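Local coordinates for ABC transporter substrate-binding protein (Streptococcus pneumoniae, PDB 4OHN), which probably captures amino acids, histidine being the one bound here, and delivers them to an ABC uptake transporter, at residues S19-F24 against T77-W82; L108-S113 against D195-T200. All coordinates share one frame; numbering follows the deposited sequence.

Contact 1. Residues S19-F24 against T77-W82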
loop_
_atom_site.group_PDB
_atom_site.type_symbol
_atom_site.label_atom_id
_atom_site.label_comp_id
_atom_site.label_asym_id
_atom_site.label_seq_id
_atom_site.Cartn_x
_atom_site.Cartn_y
_atom_site.Cartn_z
ATOM N N SER A 19 2.516 -13.593 -19.457
ATOM C CA SER A 19 2.371 -12.192 -19.095
ATOM C C SER A 19 1.194 -11.987 -18.166
ATOM O O SER A 19 0.163 -12.656 -18.300
ATOM C CB SER A 19 2.161 -11.361 -20.352
ATOM O OG SER A 19 2.080 -9.991 -20.033
ATOM N N ILE A 20 1.348 -11.059 -17.228
ATOM C CA ILE A 20 0.257 -10.639 -16.371
ATOM C C ILE A 20 0.432 -9.139 -16.135
ATOM O O ILE A 20 1.576 -8.663 -16.044
ATOM C CB ILE A 20 0.223 -11.451 -15.051
ATOM C CG1 ILE A 20 -1.078 -11.180 -14.315
ATOM C CG2 ILE A 20 1.461 -11.159 -14.209
ATOM C CD1 ILE A 20 -1.415 -12.188 -13.250
ATOM N N THR A 21 -0.675 -8.410 -16.030
ATOM C CA THR A 21 -0.620 -6.967 -15.814
ATOM C C THR A 21 -0.943 -6.640 -14.366
ATOM O O THR A 21 -1.961 -7.068 -13.825
ATOM C CB THR A 21 -1.561 -6.231 -16.769
ATOM O OG1 THR A 21 -1.126 -6.481 -18.101
ATOM C CG2 THR A 21 -1.578 -4.730 -16.510
ATOM N N ILE A 22 -0.058 -5.878 -13.737
ATOM C CA ILE A 22 -0.194 -5.536 -12.335
ATOM C C ILE A 22 -0.273 -4.024 -12.172
ATOM O O ILE A 22 0.596 -3.295 -12.638
ATOM C CB ILE A 22 0.967 -6.114 -11.515
ATOM C CG1 ILE A 22 1.046 -7.639 -11.731
ATOM C CG2 ILE A 22 0.794 -5.772 -10.044
ATOM C CD1 ILE A 22 2.059 -8.334 -10.829
ATOM N N GLY A 23 -1.322 -3.584 -11.497
ATOM C CA GLY A 23 -1.536 -2.176 -11.257
ATOM C C GLY A 23 -0.997 -1.734 -9.908
ATOM O O GLY A 23 -1.008 -2.470 -8.933
ATOM N N PHE A 24 -0.541 -0.484 -9.874
ATOM C CA PHE A 24 0.105 0.098 -8.698
ATOM C C PHE A 24 0.086 1.610 -8.750
ATOM O O PHE A 24 0.093 2.204 -9.808
ATOM C CB PHE A 24 1.544 -0.436 -8.513
ATOM C CG PHE A 24 2.540 0.062 -9.539
ATOM C CD1 PHE A 24 2.410 -0.249 -10.885
ATOM C CD2 PHE A 24 3.599 0.846 -9.146
ATOM C CE1 PHE A 24 3.328 0.238 -11.813
ATOM C CE2 PHE A 24 4.504 1.337 -10.078
ATOM C CZ PHE A 24 4.359 1.032 -11.397
ATOM N N THR A 77 -8.392 -4.042 -17.202
ATOM C CA THR A 77 -7.225 -3.320 -17.681
ATOM C C THR A 77 -5.976 -3.677 -16.864
ATOM O O THR A 77 -4.861 -3.518 -17.359
ATOM C CB THR A 77 -7.468 -1.819 -17.725
ATOM O OG1 THR A 77 -7.737 -1.350 -16.415
ATOM C CG2 THR A 77 -8.666 -1.512 -18.600
ATOM N N ILE A 78 -6.171 -4.193 -15.643
ATOM C CA ILE A 78 -5.103 -4.830 -14.856
ATOM C C ILE A 78 -5.631 -6.179 -14.363
ATOM O O ILE A 78 -6.849 -6.389 -14.343
ATOM C CB ILE A 78 -4.651 -3.954 -13.656
ATOM C CG1 ILE A 78 -5.784 -3.780 -12.643
ATOM C CG2 ILE A 78 -4.124 -2.604 -14.183
ATOM C CD1 ILE A 78 -5.423 -2.939 -11.429
ATOM N N ASP A 79 -4.723 -7.077 -13.967
ATOM C CA ASP A 79 -5.094 -8.412 -13.478
ATOM C C ASP A 79 -4.889 -8.568 -11.968
ATOM O O ASP A 79 -5.465 -9.480 -11.367
ATOM C CB ASP A 79 -4.272 -9.475 -14.224
ATOM C CG ASP A 79 -4.436 -9.362 -15.711
ATOM O OD1 ASP A 79 -5.618 -9.277 -16.139
ATOM O OD2 ASP A 79 -3.428 -9.388 -16.458
ATOM N N LEU A 80 -4.067 -7.701 -11.365
ATOM C CA LEU A 80 -3.792 -7.715 -9.939
ATOM C C LEU A 80 -3.561 -6.315 -9.467
ATOM O O LEU A 80 -3.104 -5.462 -10.229
ATOM C CB LEU A 80 -2.524 -8.508 -9.641
ATOM C CG LEU A 80 -2.546 -10.011 -9.922
ATOM C CD1 LEU A 80 -1.165 -10.568 -9.751
ATOM C CD2 LEU A 80 -3.515 -10.716 -8.984
ATOM N N ILE A 81 -3.907 -6.074 -8.216
ATOM C CA ILE A 81 -3.496 -4.881 -7.484
ATOM C C ILE A 81 -2.418 -5.339 -6.492
ATOM O O ILE A 81 -2.678 -6.168 -5.619
ATOM C CB ILE A 81 -4.658 -4.220 -6.734
ATOM C CG1 ILE A 81 -5.804 -3.855 -7.691
ATOM C CG2 ILE A 81 -4.168 -2.997 -5.957
ATOM C CD1 ILE A 81 -7.088 -3.452 -6.997
ATOM N N TRP A 82 -1.211 -4.810 -6.632
ATOM C CA TRP A 82 -0.074 -5.288 -5.825
ATOM C C TRP A 82 0.826 -4.087 -5.592
ATOM O O TRP A 82 1.588 -3.690 -6.488
ATOM C CB TRP A 82 0.669 -6.420 -6.563
ATOM C CG TRP A 82 1.617 -7.209 -5.706
ATOM C CD1 TRP A 82 2.254 -6.787 -4.576
ATOM C CD2 TRP A 82 2.053 -8.543 -5.946
ATOM N NE1 TRP A 82 3.044 -7.806 -4.080
ATOM C CE2 TRP A 82 2.940 -8.885 -4.921
ATOM C CE3 TRP A 82 1.743 -9.505 -6.921
ATOM C CZ2 TRP A 82 3.509 -10.148 -4.835
ATOM C CZ3 TRP A 82 2.323 -10.762 -6.828
ATOM C CH2 TRP A 82 3.184 -11.061 -5.799
#
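T21 and D79 grip each other through two hydrogen bonds at one end of this strand pair. D79 N donates to T21 O (2.8 Å), while T21 N reaches D79 OD2 on the anti side of the carboxylate (3.0 Å). The aspartate thus lends its side chain as an acceptor where regular backbone pairing has not yet begun. Its other oxygen, OD1, makes a salt bridge to R213, so the carboxylate is held from two directions and would probably be stabilised as the anion. T21 O also receives a weak bond from L80 N.

Further along, the bonds are those of parallel strands. G23 N donates to L80 O at 2.9 Å, and G23 O accepts W82 N in a longer but almost straight bond (3.3 Å, 173° at the hydrogen).

Apolar packing divides between the two faces. I22 and L80 lie side by side, their CD1 atoms 4.1 Å apart, and I20 CD1 meets L80 CD1 at about a right angle between the side chains. With chi1 at -56°, the I22 CG2 branch lies anti to the backbone N and presses on W82 CB at 3.5 Å. These branched aliphatics suit a buried face, which F52 and L219 cover from helices 43-53 and 217-232. On the other face G23 carries no side chain, and I78 packs directly on its backbone, CD1 lying 4.0 Å from G23 CA. Glycine suits this place because a beta carbon would point to this face and run into I78 CD1.

Strand 58-63 pairs in parallel with the other edge of 19-24, so that 19-24 lies between two parallel neighbours in the helix-flanked sheet of a lobe, as in family 3 solute-binding proteins.

Contact 2. Residues L108-S113 against D195-T200. With ACT (acetate ion), chain C.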
loop_
_atom_site.group_PDB
_atom_site.type_symbol
_atom_site.label_atom_id
_atom_site.label_comp_id
_atom_site.label_asym_id
_atom_site.label_seq_id
_atom_site.Cartn_x
_atom_site.Cartn_y
_atom_site.Cartn_z
ATOM N N LEU A 108 -0.303 8.664 12.123
ATOM C CA LEU A 108 -0.279 10.085 11.861
ATOM C C LEU A 108 1.140 10.576 11.766
ATOM O O LEU A 108 2.033 10.140 12.522
ATOM C CB LEU A 108 -0.989 10.873 12.952
ATOM C CG LEU A 108 -2.505 10.941 12.938
ATOM C CD1 LEU A 108 -2.985 11.895 14.016
ATOM C CD2 LEU A 108 -3.013 11.361 11.562
ATOM N N VAL A 109 1.332 11.491 10.831
ATOM C CA VAL A 109 2.591 12.221 10.690
ATOM C C VAL A 109 2.292 13.713 10.898
ATOM O O VAL A 109 1.387 14.265 10.270
ATOM C CB VAL A 109 3.265 11.977 9.328
ATOM C CG1 VAL A 109 4.568 12.758 9.209
ATOM C CG2 VAL A 109 3.545 10.487 9.142
ATOM N N THR A 110 3.053 14.354 11.793
ATOM C CA THR A 110 2.922 15.784 12.069
ATOM C C THR A 110 4.317 16.386 12.068
ATOM O O THR A 110 5.314 15.682 12.281
ATOM C CB THR A 110 2.273 16.055 13.440
ATOM O OG1 THR A 110 3.127 15.520 14.466
ATOM C CG2 THR A 110 0.888 15.421 13.527
ATOM N N LYS A 111 4.430 17.684 11.831
ATOM C CA LYS A 111 5.723 18.342 12.036
ATOM C C LYS A 111 6.105 18.310 13.502
ATOM O O LYS A 111 5.254 18.504 14.376
ATOM C CB LYS A 111 5.661 19.803 11.625
ATOM C CG LYS A 111 5.603 20.053 10.160
ATOM C CD LYS A 111 5.743 21.548 9.905
ATOM C CE LYS A 111 6.063 21.862 8.488
ATOM N NZ LYS A 111 6.122 23.335 8.268
ATOM N N LYS A 112 7.389 18.155 13.809
ATOM C CA LYS A 112 7.784 18.245 15.218
ATOM C C LYS A 112 7.455 19.604 15.791
ATOM O O LYS A 112 7.154 19.720 16.969
ATOM C CB LYS A 112 9.258 17.916 15.401
ATOM C CG LYS A 112 9.570 16.443 15.201
ATOM C CD LYS A 112 10.963 16.093 15.714
ATOM C CE LYS A 112 11.418 14.700 15.317
ATOM N NZ LYS A 112 10.569 13.638 15.938
ATOM N N SER A 113 7.512 20.638 14.963
ATOM C CA SER A 113 7.216 21.981 15.456
ATOM C C SER A 113 5.771 22.124 15.948
ATOM O O SER A 113 5.467 23.038 16.714
ATOM C CB SER A 113 7.507 23.022 14.389
ATOM O OG SER A 113 6.750 22.799 13.226
ATOM N N ASP A 195 12.496 15.805 11.403
ATOM C CA ASP A 195 11.618 16.970 11.317
ATOM C C ASP A 195 10.163 16.609 11.607
ATOM O O ASP A 195 9.316 17.499 11.691
ATOM C CB ASP A 195 11.687 17.624 9.915
ATOM C CG ASP A 195 13.001 18.329 9.630
ATOM O OD1 ASP A 195 13.774 18.613 10.558
ATOM O OD2 ASP A 195 13.230 18.610 8.432
ATOM N N TYR A 196 9.841 15.322 11.765
ATOM C CA TYR A 196 8.436 14.874 11.873
ATOM C C TYR A 196 8.242 13.876 13.005
ATOM O O TYR A 196 9.156 13.150 13.375
ATOM C CB TYR A 196 7.969 14.238 10.533
ATOM C CG TYR A 196 7.926 15.239 9.408
ATOM C CD1 TYR A 196 9.020 15.456 8.595
ATOM C CD2 TYR A 196 6.799 16.032 9.200
ATOM C CE1 TYR A 196 8.985 16.431 7.607
ATOM C CE2 TYR A 196 6.750 16.987 8.229
ATOM C CZ TYR A 196 7.841 17.202 7.443
ATOM O OH TYR A 196 7.776 18.183 6.478
ATOM N N ASN A 197 7.029 13.868 13.551
ATOM C CA ASN A 197 6.563 12.822 14.456
ATOM C C ASN A 197 5.740 11.817 13.676
ATOM O O ASN A 197 4.962 12.215 12.811
ATOM C CB ASN A 197 5.692 13.426 15.559
ATOM C CG ASN A 197 6.444 14.367 16.452
ATOM O OD1 ASN A 197 7.598 14.111 16.819
ATOM N ND2 ASN A 197 5.808 15.472 16.816
ATOM N N VAL A 198 5.910 10.544 13.978
ATOM C CA VAL A 198 5.202 9.455 13.312
ATOM C C VAL A 198 4.678 8.551 14.405
ATOM O O VAL A 198 5.465 8.004 15.182
ATOM C CB VAL A 198 6.170 8.649 12.396
ATOM C CG1 VAL A 198 5.409 7.557 11.655
ATOM C CG2 VAL A 198 6.897 9.576 11.396
ATOM N N PHE A 199 3.358 8.400 14.516
ATOM C CA PHE A 199 2.810 7.645 15.631
ATOM C C PHE A 199 1.466 7.018 15.309
ATOM O O PHE A 199 0.663 7.567 14.564
ATOM C CB PHE A 199 2.694 8.532 16.886
ATOM C CG PHE A 199 1.919 9.803 16.657
ATOM C CD1 PHE A 199 2.546 10.935 16.140
ATOM C CD2 PHE A 199 0.571 9.880 16.970
ATOM C CE1 PHE A 199 1.841 12.100 15.907
ATOM C CE2 PHE A 199 -0.130 11.053 16.740
ATOM C CZ PHE A 199 0.508 12.156 16.224
ATOM N N THR A 200 1.217 5.845 15.878
ATOM C CA THR A 200 -0.082 5.200 15.711
ATOM C C THR A 200 -1.116 5.906 16.584
ATOM O O THR A 200 -0.805 6.599 17.532
ATOM C CB THR A 200 -0.004 3.691 15.983
ATOM O OG1 THR A 200 0.541 3.492 17.281
ATOM C CG2 THR A 200 0.858 2.946 14.932
HETATM C C ACT C . 8.553 16.547 3.753
HETATM O O ACT C . 9.078 17.488 4.397
HETATM O OXT ACT C . 9.138 16.191 2.702
HETATM C CH3 ACT C . 7.304 15.900 4.247
HETATM O O HOH W 1 6.902 17.523 18.620
#
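L108-K111 and Y196-F199 form an antiparallel strand pair in the sheet of one lobe of the solute-binding fold. In the hydrogen-bonded pairs, L108 N donates to F199 O (2.8 Å) and T110 N to N197 O (3.0 Å), each bond being returned by the opposite residue. K112 N extends the pairing by donating to D195 O just past the strand.

On the face carrying L108, T110, N197 and F199, the phenylalanine leans across its neighbour: L108 CB lies 4.1 Å from the ring centroid, over the face, as a CH-pi contact. T110 OG1 comes to the ring edge, though its polar partner is I116 O. On the opposite face V109 and V198 run side by side, CG2 to CG2.

K112 swings its chain over the exposed end, and a bend at the last torsion (chi4 -65°) brings NZ to Y196 O (3.0 Å) and N197 OD1 (3.1 Å). A lysine suits this exposed end of the strand pair because its long chain can span to both oxygens. N197 ND2 donates to I116 O and to a water that bridges to K112 O, which fixes the amide's orientation. Y196 OH donates to acetate O at 2.6 Å; the ion, probably from the crystallisation liquor, is also hydrogen-bonded to Y186 OH.

V109 is hydrogen-bonded through its backbone to L176 of strand 175-179, on the other edge of strand 102-111, while A183 and L187 of helix 180-189 and L168 of helix 161-169 pack against the face bearing V109.

The two contacts lie on opposite sides of the chain's centre, their own centres 33 Å apart and their nearest atoms about 20 Å apart, so neither touches the other. Strand pairing runs from one to the other by way of strand 206-212, which pairs with both 80-81 and 102-111, and along the chain contact 1 closes before contact 2 opens. The bound histidine is closer to contact 1: the I81 side chain is about 7 Å from it, against about 13 Å for that of V109. Segments 19-24 and 77-82 also run straight into pocket residues, D25 after one and N83 to S86 after the other. Contact 2 instead joins strands of the other lobe, farther from the ligand, consistent with a two-lobed binding protein that holds its solute in the cleft.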